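Local coordinates for putative PAS/PAC sensor protein (Nakamurella multipartita DSM 44233, PDB 6HMJ) that senses blue light through a flavin-binding LOV domain and probably binds RNA through its ANTAR domain to regulate translation, at residues Leu192-Ser197 against Arg353-Gln358; Asp140-Ile145 against Thr177-Gly182; Pro73-His78 against Met91-Ala96; Ser14-Ala19 against Val103-Gly108. One frame throughout, in Å; residues are numbered along the deposited sequence.

Contact 1 of 4, residues Leu192-Ser197 against Arg353-Gln358; sequences LRRRLS and RVERDQ
Ser197 and Glu355 make the polar link between the two helices, with Ser197 OG donating to Glu355 OE2 at 3.0 Å. The hydroxyl meets the carboxylate from above, 65° out of its plane. Glu355 gets there by bending at its second torsion (chi2 70°), which lays the aliphatic part of the side chain along the other backbone: its CG rests 3.5 Å from Arg193 O, and the CB atoms of Arg193 and Glu355 are 3.9 Å apart.

Beside this pair, Arg193 and Arg356 run next to each other as extended chains pointing the same way. Arg356 CB lies over a face of the Arg193 guanidinium, 3.5 Å from Arg193 NH1. Both groups reach for main-chain oxygens where helix 114-149 ends: Arg193 NE binds Ala149 O, while Arg356 uses NE for Phe150 O and NH2 for Asp151 O. These carbonyls would ease the proximity of two positive charges. In the next shell, Glu352 accepts bonds from the backbone N of Arg193 and Arg194, tying its carboxylate to the first turn of helix 192-202.

The axes of the two short helical segments pass 9.0 Å apart at 49°. Helix 351-372 follows the last strand of the flavin-binding PAS sheet, a position consistent with that of the J-alpha helix in LOV domains, and here it docks against helix 192-202.

Contact 2 of 4, residues Asp140-Ile145 against Thr177-Gly182; sequences DQAKGI and TGMIEG
Met179 and Ile180, consecutive on helix 172-185, both point toward helix 114-149 and share Ala142 and Ile145 as partners. Met179 starts with CG opposite its backbone N (chi1 -172°) and turns at the last torsion (chi3 85°), delivering its terminal methyl onto Ala142. There Met179 CE sits 3.5 Å from Ala142 CB and 3.6 Å from Ile145 CG2, one methyl shared between two residues a helical turn apart. The Met179 and Ile145 side chains slide past each other in opposite directions, and it is the methyl end of Met179, not its sulfur, that meets the isoleucine.

Ile180 approaches with its longer branch. Its CD1 lies 4.2 Å from Ala142 CB and 4.0 Å from Gln141 CD, against the extended aliphatic chain and amide of the glutamine, while its CG1 faces Ile145 CD1 at 4.3 Å. The other branch, CG2, stops 4.0 Å from Gln141 NE2. The Ile180 side chain offers only carbon, and the Gln141 amide meets it by van der Waals contact alone.

With 9.5 Å between the short axes and a crossing of 63°, small Ala142 stands where the CA atoms come closest, opposite Ile180. Both segments belong to the helical ANTAR region. Leu161 of helix 154-167 also packs on Ala142, Leu196 and Phe200 of helix 192-202 cover Met179, and Met147 of the second subunit packs on Gln141 and Ile145.

Contact 3 of 4, residues Pro73-His78 against Met91-Ala96; sequences PVVVNH and MTTLTA
Thr92 OG1 is held by two ring nitrogens, His78 NE2 across the hairpin at 2.8 Å and Trp60 NE1 of helix 54-70. The hydroxyl lies at the edge of the imidazole, near its plane. His78 can present that edge because its ring is folded in between the backbone N and the carbonyl carbon (chi1 64°), back across the neighbouring strand; the indole of Trp60 also meets the imidazole edge-to-face. Three side chains are therefore interlocked round one buried oxygen.

Away from this knot the strands zip together through reciprocal main-chain bonds. In the hydrogen-bonded pair Val76-Thr92, Thr92 N reaches Val76 O at 3.0 Å with a nearly straight N-H...O angle of 173°; Val74 and Leu94 form the next such pair, and Leu94 N lies 2.9 Å from Val74 O. Side chains alternate accordingly. Val74, Val76, Thr92 and Leu94 face helix 54-70, with Cys67 against Val74. Val75, Asn77, Met91 and Thr93 take the other face, where Val75 CG1 touches Met91 CG at 3.6 Å and Asn77 OD1 comes within 3.7 Å of the same CG. On that face the second subunit adds its own residues: its Phe12 packs on Val75, and its Thr93 on Thr93.

The hairpin of strands 74-82 and 85-97 forms one margin of the antiparallel five-stranded sheet, consistent with a PAS fold, and its outer face meets the second subunit.

Contact 4 of 4, residues Ser14-Ala19 against Val103-Gly108; sequences SFVLDA and VRAVTG
Phe15 lays its ring over Gly108, which has no side chain on that face of the sheet, and this is the tight end of the contact. Gly108 CA stands 3.8 Å from the ring centroid and 14° off the ring normal, a CH-pi contact. The ring comes down over the opposite strand because its CG sits between the backbone N and the carbonyl carbon (chi1 65°). Beneath it the two residues pair in both directions: Gly108 N to Phe15 O at 2.8 Å and Phe15 N to Gly108 O at 2.9 Å. Leu17 and Val106 form the next hydrogen-bonded pair, their side chains on the same buried face as the phenyl ring.

Toward the other end the residues become partly exposed to solvent, apart from buried Ala105. The last main-chain bond, Ala19 N to Arg104 O at 3.0 Å, comes from above the carbonyl plane, and Ala19 CB lies 4.2 Å from Val103 CG1 where both strands turn into loops. Arg104, whose CB is directed away from strand 11-18, is an exposed residue. On the face opposite the phenyl ring Val16 and Asp18 are partly exposed, while Thr95 of the second subunit packs on Thr107. Here Val16 CG1 reaches Ala105 CB at 3.8 Å, and Asp18 OD1 is equally far, 3.8 Å, from that same CB.

Strand 11-18 pairs on its outer side with strand 24-26, and strand 105-112 with strand 85-97. Helix 54-70 covers the buried face, with Trp60 on Phe15, Leu64 on Leu17, and Cys67 and Leu68 on Val106.

How the contacts relate
Contacts 3 and 4 belong to one five-stranded sheet of the N-terminal PAS domain, with contact 3 nested inside the loop that contact 4 closes. They meet where Thr95 O probably accepts a hydrogen bond from Thr107 N and where Leu94 touches Phe15, and regular main-chain ladders dominate both. Contact 3 is buried; contact 4 is partly buried, with an exposed loop end. Contacts 1 and 2 join helices instead and rely on side chains. Contact 2 is buried and apolar, whereas contact 1, partly buried, combines a serine-glutamate bond with paired arginines; Leu196 packing on Met179 connects the two. The centres of contacts 2 and 3 are 55 Å apart, with long helix 114-149 between. All four also touch the second subunit.

Contact 1 of 4, residues Leu192-Ser197 against Arg353-Gln358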
loop_
_atom_site.group_PDB
_atom_site.type_symbol
_atom_site.label_atom_id
_atom_site.label_comp_id
_atom_site.label_asym_id
_atom_site.label_seq_id
_atom_site.Cartn_x
_atom_site.Cartn_y
_atom_site.Cartn_z
ATOM N N LEU A 192 -1.535 -14.826 1.341
ATOM C CA LEU A 192 -1.104 -13.509 0.877
ATOM C C LEU A 192 0.179 -13.574 0.053
ATOM O O LEU A 192 0.264 -12.971 -1.024
ATOM C CB LEU A 192 -0.926 -12.572 2.073
ATOM C CG LEU A 192 -0.425 -11.162 1.751
ATOM C CD1 LEU A 192 -1.311 -10.499 0.709
ATOM C CD2 LEU A 192 -0.365 -10.317 3.015
ATOM N N ARG A 193 1.196 -14.287 0.539
ATOM C CA ARG A 193 2.488 -14.258 -0.146
ATOM C C ARG A 193 2.399 -14.897 -1.526
ATOM O O ARG A 193 2.956 -14.369 -2.497
ATOM C CB ARG A 193 3.550 -14.947 0.704
ATOM C CG ARG A 193 3.808 -14.229 2.005
ATOM C CD ARG A 193 4.775 -14.978 2.897
ATOM N NE ARG A 193 4.983 -14.265 4.156
ATOM C CZ ARG A 193 5.635 -14.761 5.200
ATOM N NH1 ARG A 193 6.149 -15.986 5.151
ATOM N NH2 ARG A 193 5.769 -14.032 6.299
ATOM N N ARG A 194 1.712 -16.036 -1.636
ATOM C CA ARG A 194 1.430 -16.604 -2.950
ATOM C C ARG A 194 0.647 -15.612 -3.801
ATOM O O ARG A 194 0.961 -15.403 -4.977
ATOM C CB ARG A 194 0.651 -17.913 -2.786
ATOM C CG ARG A 194 0.128 -18.561 -4.069
ATOM C CD ARG A 194 1.227 -19.274 -4.840
ATOM N NE ARG A 194 0.683 -20.040 -5.960
ATOM C CZ ARG A 194 0.013 -21.182 -5.827
ATOM N NH1 ARG A 194 -0.206 -21.694 -4.621
ATOM N NH2 ARG A 194 -0.446 -21.812 -6.899
ATOM N N ARG A 195 -0.368 -14.985 -3.208
ATOM C CA ARG A 195 -1.191 -14.019 -3.928
ATOM C C ARG A 195 -0.348 -12.881 -4.490
ATOM O O ARG A 195 -0.480 -12.511 -5.664
ATOM C CB ARG A 195 -2.263 -13.482 -2.980
ATOM C CG ARG A 195 -3.449 -12.826 -3.644
ATOM C CD ARG A 195 -4.316 -12.149 -2.599
ATOM N NE ARG A 195 -4.509 -13.010 -1.433
ATOM C CZ ARG A 195 -4.781 -12.574 -0.205
ATOM N NH1 ARG A 195 -4.891 -11.275 0.043
ATOM N NH2 ARG A 195 -4.935 -13.445 0.782
ATOM N N LEU A 196 0.523 -12.303 -3.661
ATOM C CA LEU A 196 1.331 -11.171 -4.103
ATOM C C LEU A 196 2.359 -11.599 -5.145
ATOM O O LEU A 196 2.636 -10.854 -6.091
ATOM C CB LEU A 196 2.016 -10.530 -2.897
ATOM C CG LEU A 196 2.698 -9.177 -3.090
ATOM C CD1 LEU A 196 1.757 -8.153 -3.702
ATOM C CD2 LEU A 196 3.223 -8.689 -1.750
ATOM N N SER A 197 2.934 -12.792 -4.988
ATOM C CA SER A 197 3.923 -13.269 -5.949
ATOM C C SER A 197 3.336 -13.358 -7.351
ATOM O O SER A 197 3.983 -12.961 -8.328
ATOM C CB SER A 197 4.465 -14.629 -5.510
ATOM O OG SER A 197 5.333 -15.168 -6.492
ATOM N N ARG A 353 6.105 -19.813 3.632
ATOM C CA ARG A 353 7.487 -19.691 4.083
ATOM C C ARG A 353 8.443 -19.681 2.897
ATOM O O ARG A 353 9.373 -18.868 2.840
ATOM C CB ARG A 353 7.818 -20.831 5.045
ATOM C CG ARG A 353 9.191 -20.736 5.680
ATOM C CD ARG A 353 10.179 -21.659 5.000
ATOM N NE ARG A 353 9.940 -23.057 5.336
ATOM C CZ ARG A 353 10.534 -24.084 4.739
ATOM N NH1 ARG A 353 11.411 -23.880 3.764
ATOM N NH2 ARG A 353 10.249 -25.319 5.121
ATOM N N VAL A 354 8.236 -20.591 1.941
ATOM C CA VAL A 354 9.110 -20.662 0.774
ATOM C C VAL A 354 9.008 -19.383 -0.045
ATOM O O VAL A 354 10.008 -18.882 -0.571
ATOM C CB VAL A 354 8.772 -21.903 -0.073
ATOM C CG1 VAL A 354 9.354 -21.775 -1.479
ATOM C CG2 VAL A 354 9.290 -23.162 0.606
ATOM N N GLU A 355 7.794 -18.843 -0.180
ATOM C CA GLU A 355 7.613 -17.614 -0.946
ATOM C C GLU A 355 8.420 -16.471 -0.341
ATOM O O GLU A 355 9.024 -15.673 -1.070
ATOM C CB GLU A 355 6.130 -17.254 -1.011
ATOM C CG GLU A 355 5.749 -16.453 -2.244
ATOM C CD GLU A 355 5.824 -17.270 -3.513
ATOM O OE1 GLU A 355 5.122 -18.298 -3.597
ATOM O OE2 GLU A 355 6.593 -16.886 -4.418
ATOM N N ARG A 356 8.439 -16.371 0.990
ATOM C CA ARG A 356 9.266 -15.364 1.645
ATOM C C ARG A 356 10.747 -15.654 1.437
ATOM O O ARG A 356 11.518 -14.763 1.063
ATOM C CB ARG A 356 8.943 -15.304 3.137
ATOM C CG ARG A 356 9.797 -14.306 3.915
ATOM C CD ARG A 356 9.432 -14.297 5.389
ATOM N NE ARG A 356 10.144 -13.261 6.132
ATOM C CZ ARG A 356 11.265 -13.458 6.823
ATOM N NH1 ARG A 356 11.826 -14.659 6.878
ATOM N NH2 ARG A 356 11.829 -12.444 7.466
ATOM N N ASP A 357 11.165 -16.899 1.679
ATOM C CA ASP A 357 12.566 -17.257 1.493
ATOM C C ASP A 357 13.063 -16.882 0.103
ATOM O O ASP A 357 14.227 -16.502 -0.059
ATOM C CB ASP A 357 12.762 -18.757 1.732
ATOM C CG ASP A 357 12.430 -19.174 3.156
ATOM O OD1 ASP A 357 12.524 -18.326 4.068
ATOM O OD2 ASP A 357 12.081 -20.354 3.364
ATOM N N GLN A 358 12.200 -16.983 -0.913
ATOM C CA GLN A 358 12.630 -16.698 -2.277
ATOM C C GLN A 358 12.860 -15.207 -2.486
ATOM O O GLN A 358 13.833 -14.811 -3.138
ATOM C CB GLN A 358 11.607 -17.244 -3.274
ATOM C CG GLN A 358 11.715 -18.745 -3.487
ATOM C CD GLN A 358 10.728 -19.273 -4.510
ATOM O OE1 GLN A 358 9.631 -18.739 -4.669
ATOM N NE2 GLN A 358 11.122 -20.322 -5.222
#

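Contact 2 of 4, residues Asp140-Ile145 against Thr177-Gly182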
loop_
_atom_site.group_PDB
_atom_site.type_symbol
_atom_site.label_atom_id
_atom_site.label_comp_id
_atom_site.label_asym_id
_atom_site.label_seq_id
_atom_site.Cartn_x
_atom_site.Cartn_y
_atom_site.Cartn_z
ATOM N N ASP A 140 4.971 4.514 -0.973
ATOM C CA ASP A 140 4.991 4.273 0.466
ATOM C C ASP A 140 4.010 3.173 0.855
ATOM O O ASP A 140 4.316 2.335 1.712
ATOM C CB ASP A 140 4.676 5.566 1.219
ATOM C CG ASP A 140 5.826 6.555 1.181
ATOM O OD1 ASP A 140 6.971 6.124 0.925
ATOM O OD2 ASP A 140 5.588 7.760 1.410
ATOM N N GLN A 141 2.821 3.164 0.245
ATOM C CA GLN A 141 1.852 2.111 0.530
ATOM C C GLN A 141 2.374 0.755 0.066
ATOM O O GLN A 141 2.308 -0.236 0.803
ATOM C CB GLN A 141 0.515 2.429 -0.140
ATOM C CG GLN A 141 -0.576 1.407 0.144
ATOM C CD GLN A 141 -1.917 1.812 -0.434
ATOM O OE1 GLN A 141 -2.080 2.925 -0.929
ATOM N NE2 GLN A 141 -2.883 0.904 -0.380
ATOM N N ALA A 142 2.896 0.693 -1.161
ATOM C CA ALA A 142 3.447 -0.560 -1.666
ATOM C C ALA A 142 4.644 -1.000 -0.833
ATOM O O ALA A 142 4.822 -2.196 -0.574
ATOM C CB ALA A 142 3.837 -0.413 -3.137
ATOM N N LYS A 143 5.483 -0.049 -0.408
ATOM C CA LYS A 143 6.603 -0.401 0.455
ATOM C C LYS A 143 6.104 -1.080 1.725
ATOM O O LYS A 143 6.664 -2.092 2.163
ATOM C CB LYS A 143 7.410 0.844 0.830
ATOM C CG LYS A 143 8.705 0.525 1.573
ATOM C CD LYS A 143 9.360 1.750 2.207
ATOM C CE LYS A 143 9.685 2.861 1.232
ATOM N NZ LYS A 143 10.373 3.976 1.951
ATOM N N GLY A 144 5.037 -0.543 2.321
ATOM C CA GLY A 144 4.498 -1.135 3.533
ATOM C C GLY A 144 3.856 -2.487 3.293
ATOM O O GLY A 144 3.986 -3.400 4.113
ATOM N N ILE A 145 3.144 -2.632 2.173
ATOM C CA ILE A 145 2.536 -3.916 1.837
ATOM C C ILE A 145 3.607 -4.997 1.752
ATOM O O ILE A 145 3.449 -6.098 2.294
ATOM C CB ILE A 145 1.740 -3.804 0.525
ATOM C CG1 ILE A 145 0.475 -2.974 0.745
ATOM C CG2 ILE A 145 1.386 -5.186 -0.002
ATOM C CD1 ILE A 145 -0.287 -2.655 -0.526
ATOM N N THR A 177 1.965 1.143 -8.409
ATOM C CA THR A 177 0.548 1.216 -8.745
ATOM C C THR A 177 0.027 -0.131 -9.226
ATOM O O THR A 177 -1.072 -0.552 -8.847
ATOM C CB THR A 177 0.313 2.286 -9.810
ATOM O OG1 THR A 177 0.563 3.579 -9.249
ATOM C CG2 THR A 177 -1.123 2.231 -10.321
ATOM N N GLY A 178 0.803 -0.824 -10.060
ATOM C CA GLY A 178 0.367 -2.118 -10.553
ATOM C C GLY A 178 0.220 -3.144 -9.447
ATOM O O GLY A 178 -0.703 -3.961 -9.466
ATOM N N MET A 179 1.124 -3.112 -8.466
ATOM C CA MET A 179 1.061 -4.072 -7.371
ATOM C C MET A 179 -0.162 -3.827 -6.494
ATOM O O MET A 179 -0.803 -4.780 -6.032
ATOM C CB MET A 179 2.336 -3.994 -6.530
ATOM C CG MET A 179 2.448 -5.082 -5.479
ATOM S SD MET A 179 3.650 -4.681 -4.198
ATOM C CE MET A 179 2.619 -3.712 -3.100
ATOM N N ILE A 180 -0.500 -2.560 -6.252
ATOM C CA ILE A 180 -1.638 -2.247 -5.396
ATOM C C ILE A 180 -2.943 -2.600 -6.099
ATOM O O ILE A 180 -3.797 -3.303 -5.546
ATOM C CB ILE A 180 -1.598 -0.765 -4.980
ATOM C CG1 ILE A 180 -0.310 -0.472 -4.205
ATOM C CG2 ILE A 180 -2.822 -0.412 -4.147
ATOM C CD1 ILE A 180 -0.074 0.999 -3.918
ATOM N N GLU A 181 -3.118 -2.116 -7.331
ATOM C CA GLU A 181 -4.318 -2.444 -8.093
ATOM C C GLU A 181 -4.450 -3.950 -8.289
ATOM O O GLU A 181 -5.538 -4.513 -8.119
ATOM C CB GLU A 181 -4.292 -1.720 -9.438
ATOM C CG GLU A 181 -4.384 -0.202 -9.318
ATOM C CD GLU A 181 -4.174 0.510 -10.642
ATOM O OE1 GLU A 181 -3.834 -0.166 -11.635
ATOM O OE2 GLU A 181 -4.349 1.747 -10.688
ATOM N N GLY A 182 -3.352 -4.619 -8.643
ATOM C CA GLY A 182 -3.414 -6.051 -8.890
ATOM C C GLY A 182 -3.738 -6.841 -7.636
ATOM O O GLY A 182 -4.580 -7.745 -7.655
#

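Contact 3 of 4, residues Pro73-His78 against Met91-Ala96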
loop_
_atom_site.group_PDB
_atom_site.type_symbol
_atom_site.label_atom_id
_atom_site.label_comp_id
_atom_site.label_asym_id
_atom_site.label_seq_id
_atom_site.Cartn_x
_atom_site.Cartn_y
_atom_site.Cartn_z
ATOM N N PRO A 73 -6.142 50.435 -31.248
ATOM C CA PRO A 73 -5.476 50.056 -29.996
ATOM C C PRO A 73 -4.079 49.506 -30.244
ATOM O O PRO A 73 -3.794 48.916 -31.287
ATOM C CB PRO A 73 -6.407 48.991 -29.409
ATOM C CG PRO A 73 -7.749 49.368 -29.923
ATOM C CD PRO A 73 -7.520 49.910 -31.310
ATOM N N VAL A 74 -3.206 49.703 -29.258
ATOM C CA VAL A 74 -1.815 49.269 -29.343
ATOM C C VAL A 74 -1.401 48.683 -28.002
ATOM O O VAL A 74 -1.805 49.177 -26.944
ATOM C CB VAL A 74 -0.881 50.436 -29.727
ATOM C CG1 VAL A 74 0.548 49.941 -29.902
ATOM C CG2 VAL A 74 -1.378 51.132 -30.988
ATOM N N VAL A 75 -0.595 47.623 -28.048
ATOM C CA VAL A 75 -0.015 47.020 -26.855
ATOM C C VAL A 75 1.490 46.916 -27.050
ATOM O O VAL A 75 1.960 46.508 -28.118
ATOM C CB VAL A 75 -0.622 45.632 -26.557
ATOM C CG1 VAL A 75 0.061 45.003 -25.352
ATOM C CG2 VAL A 75 -2.123 45.744 -26.333
ATOM N N VAL A 76 2.244 47.277 -26.015
ATOM C CA VAL A 76 3.702 47.272 -26.055
ATOM C C VAL A 76 4.211 46.536 -24.823
ATOM O O VAL A 76 3.914 46.937 -23.691
ATOM C CB VAL A 76 4.286 48.694 -26.115
ATOM C CG1 VAL A 76 5.801 48.655 -25.968
ATOM C CG2 VAL A 76 3.895 49.370 -27.422
ATOM N N ASN A 77 4.980 45.472 -25.042
ATOM C CA ASN A 77 5.639 44.758 -23.959
ATOM C C ASN A 77 6.970 45.425 -23.641
ATOM O O ASN A 77 7.723 45.793 -24.547
ATOM C CB ASN A 77 5.868 43.294 -24.337
ATOM C CG ASN A 77 4.573 42.547 -24.598
ATOM O OD1 ASN A 77 3.504 42.955 -24.147
ATOM N ND2 ASN A 77 4.667 41.444 -25.330
ATOM N N HIS A 78 7.262 45.568 -22.352
ATOM C CA HIS A 78 8.453 46.286 -21.917
ATOM C C HIS A 78 8.754 45.919 -20.469
ATOM O O HIS A 78 8.098 45.059 -19.874
ATOM C CB HIS A 78 8.265 47.796 -22.066
ATOM C CG HIS A 78 7.179 48.353 -21.199
ATOM N ND1 HIS A 78 7.392 48.731 -19.891
ATOM C CD2 HIS A 78 5.870 48.589 -21.449
ATOM C CE1 HIS A 78 6.264 49.182 -19.376
ATOM N NE2 HIS A 78 5.324 49.105 -20.299
ATOM N N MET A 91 3.531 45.847 -19.247
ATOM C CA MET A 91 2.795 45.913 -20.502
ATOM C C MET A 91 1.968 47.191 -20.488
ATOM O O MET A 91 1.318 47.497 -19.484
ATOM C CB MET A 91 1.899 44.679 -20.674
ATOM C CG MET A 91 1.070 44.652 -21.956
ATOM S SD MET A 91 -0.651 44.153 -21.701
ATOM C CE MET A 91 -1.246 45.471 -20.642
ATOM N N THR A 92 2.011 47.937 -21.588
ATOM C CA THR A 92 1.221 49.149 -21.741
ATOM C C THR A 92 0.151 48.914 -22.796
ATOM O O THR A 92 0.442 48.384 -23.874
ATOM C CB THR A 92 2.093 50.340 -22.147
ATOM O OG1 THR A 92 3.081 50.577 -21.138
ATOM C CG2 THR A 92 1.247 51.596 -22.324
ATOM N N THR A 93 -1.079 49.300 -22.477
ATOM C CA THR A 93 -2.181 49.291 -23.426
ATOM C C THR A 93 -2.579 50.730 -23.726
ATOM O O THR A 93 -2.686 51.557 -22.814
ATOM C CB THR A 93 -3.379 48.513 -22.876
ATOM O OG1 THR A 93 -2.980 47.173 -22.564
ATOM C CG2 THR A 93 -4.511 48.474 -23.892
ATOM N N LEU A 94 -2.809 51.021 -25.004
ATOM C CA LEU A 94 -3.120 52.371 -25.456
ATOM C C LEU A 94 -4.406 52.330 -26.264
ATOM O O LEU A 94 -4.497 51.593 -27.251
ATOM C CB LEU A 94 -1.975 52.947 -26.295
ATOM C CG LEU A 94 -0.593 52.972 -25.639
ATOM C CD1 LEU A 94 0.488 53.104 -26.698
ATOM C CD2 LEU A 94 -0.483 54.101 -24.626
ATOM N N THR A 95 -5.394 53.115 -25.843
ATOM C CA THR A 95 -6.637 53.282 -26.581
ATOM C C THR A 95 -6.899 54.767 -26.788
ATOM O O THR A 95 -6.572 55.598 -25.935
ATOM C CB THR A 95 -7.821 52.626 -25.863
ATOM O OG1 THR A 95 -7.889 53.093 -24.512
ATOM C CG2 THR A 95 -7.663 51.114 -25.863
ATOM N N ALA A 96 -7.492 55.089 -27.933
ATOM C CA ALA A 96 -7.735 56.466 -28.334
ATOM C C ALA A 96 -9.199 56.836 -28.144
ATOM O O ALA A 96 -10.097 56.007 -28.333
ATOM C CB ALA A 96 -7.336 56.683 -29.796
#

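Contact 4 of 4, residues Ser14-Ala19 against Val103-Gly108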
loop_
_atom_site.group_PDB
_atom_site.type_symbol
_atom_site.label_atom_id
_atom_site.label_comp_id
_atom_site.label_asym_id
_atom_site.label_seq_id
_atom_site.Cartn_x
_atom_site.Cartn_y
_atom_site.Cartn_z
ATOM N N SER A 14 -2.605 54.454 -14.968
ATOM C CA SER A 14 -3.178 54.961 -16.204
ATOM C C SER A 14 -2.732 56.395 -16.445
ATOM O O SER A 14 -2.311 57.101 -15.527
ATOM C CB SER A 14 -4.713 54.899 -16.167
ATOM O OG SER A 14 -5.220 55.614 -15.051
ATOM N N PHE A 15 -2.829 56.812 -17.706
ATOM C CA PHE A 15 -2.625 58.208 -18.061
ATOM C C PHE A 15 -3.512 58.553 -19.247
ATOM O O PHE A 15 -3.982 57.675 -19.977
ATOM C CB PHE A 15 -1.154 58.519 -18.388
ATOM C CG PHE A 15 -0.627 57.822 -19.621
ATOM C CD1 PHE A 15 -1.020 58.222 -20.892
ATOM C CD2 PHE A 15 0.295 56.795 -19.510
ATOM C CE1 PHE A 15 -0.530 57.593 -22.019
ATOM C CE2 PHE A 15 0.793 56.165 -20.639
ATOM C CZ PHE A 15 0.379 56.567 -21.893
ATOM N N VAL A 16 -3.729 59.851 -19.431
ATOM C CA VAL A 16 -4.437 60.376 -20.591
ATOM C C VAL A 16 -3.574 61.473 -21.198
ATOM O O VAL A 16 -3.047 62.328 -20.475
ATOM C CB VAL A 16 -5.833 60.916 -20.232
ATOM C CG1 VAL A 16 -6.575 61.347 -21.491
ATOM C CG2 VAL A 16 -6.631 59.864 -19.477
ATOM N N LEU A 17 -3.435 61.452 -22.518
ATOM C CA LEU A 17 -2.548 62.369 -23.226
ATOM C C LEU A 17 -3.372 63.093 -24.279
ATOM O O LEU A 17 -3.857 62.469 -25.229
ATOM C CB LEU A 17 -1.377 61.622 -23.863
ATOM C CG LEU A 17 -0.345 62.481 -24.593
ATOM C CD1 LEU A 17 0.428 63.350 -23.611
ATOM C CD2 LEU A 17 0.599 61.597 -25.394
ATOM N N ASP A 18 -3.527 64.404 -24.111
ATOM C CA ASP A 18 -4.266 65.205 -25.079
ATOM C C ASP A 18 -3.460 65.349 -26.362
ATOM O O ASP A 18 -2.262 65.644 -26.330
ATOM C CB ASP A 18 -4.593 66.576 -24.490
ATOM C CG ASP A 18 -5.498 66.486 -23.276
ATOM O OD1 ASP A 18 -5.958 65.368 -22.958
ATOM O OD2 ASP A 18 -5.755 67.531 -22.642
ATOM N N ALA A 19 -4.125 65.134 -27.498
ATOM C CA ALA A 19 -3.433 65.115 -28.781
ATOM C C ALA A 19 -2.804 66.468 -29.090
ATOM O O ALA A 19 -1.581 66.583 -29.229
ATOM C CB ALA A 19 -4.406 64.702 -29.887
ATOM N N VAL A 103 -8.408 61.696 -33.262
ATOM C CA VAL A 103 -7.930 61.302 -31.941
ATOM C C VAL A 103 -7.912 62.536 -31.048
ATOM O O VAL A 103 -7.185 63.500 -31.310
ATOM C CB VAL A 103 -6.542 60.649 -32.009
ATOM C CG1 VAL A 103 -5.495 61.625 -32.553
ATOM C CG2 VAL A 103 -6.142 60.132 -30.633
ATOM N N ARG A 104 -8.739 62.525 -30.013
ATOM C CA ARG A 104 -8.797 63.644 -29.080
ATOM C C ARG A 104 -7.725 63.473 -28.010
ATOM O O ARG A 104 -7.067 64.445 -27.624
ATOM C CB ARG A 104 -10.214 63.738 -28.516
ATOM C CG ARG A 104 -10.573 65.016 -27.782
ATOM C CD ARG A 104 -12.085 65.006 -27.603
ATOM N NE ARG A 104 -12.638 66.156 -26.898
ATOM C CZ ARG A 104 -13.943 66.334 -26.705
ATOM N NH1 ARG A 104 -14.808 65.440 -27.170
ATOM N NH2 ARG A 104 -14.389 67.406 -26.064
ATOM N N ALA A 105 -7.541 62.244 -27.534
ATOM C CA ALA A 105 -6.523 61.917 -26.544
ATOM C C ALA A 105 -6.312 60.408 -26.590
ATOM O O ALA A 105 -7.103 59.669 -27.181
ATOM C CB ALA A 105 -6.918 62.386 -25.141
ATOM N N VAL A 106 -5.232 59.958 -25.957
ATOM C CA VAL A 106 -4.917 58.539 -25.845
ATOM C C VAL A 106 -4.902 58.168 -24.371
ATOM O O VAL A 106 -4.210 58.807 -23.570
ATOM C CB VAL A 106 -3.573 58.185 -26.506
ATOM C CG1 VAL A 106 -3.115 56.795 -26.076
ATOM C CG2 VAL A 106 -3.700 58.234 -28.017
ATOM N N THR A 107 -5.661 57.133 -24.020
ATOM C CA THR A 107 -5.643 56.584 -22.673
ATOM C C THR A 107 -4.640 55.441 -22.628
ATOM O O THR A 107 -4.705 54.515 -23.444
ATOM C CB THR A 107 -7.028 56.087 -22.259
ATOM O OG1 THR A 107 -7.999 57.123 -22.461
ATOM C CG2 THR A 107 -7.033 55.681 -20.795
ATOM N N GLY A 108 -3.717 55.512 -21.677
ATOM C CA GLY A 108 -2.714 54.484 -21.485
ATOM C C GLY A 108 -2.938 53.768 -20.168
ATOM O O GLY A 108 -3.399 54.365 -19.193
#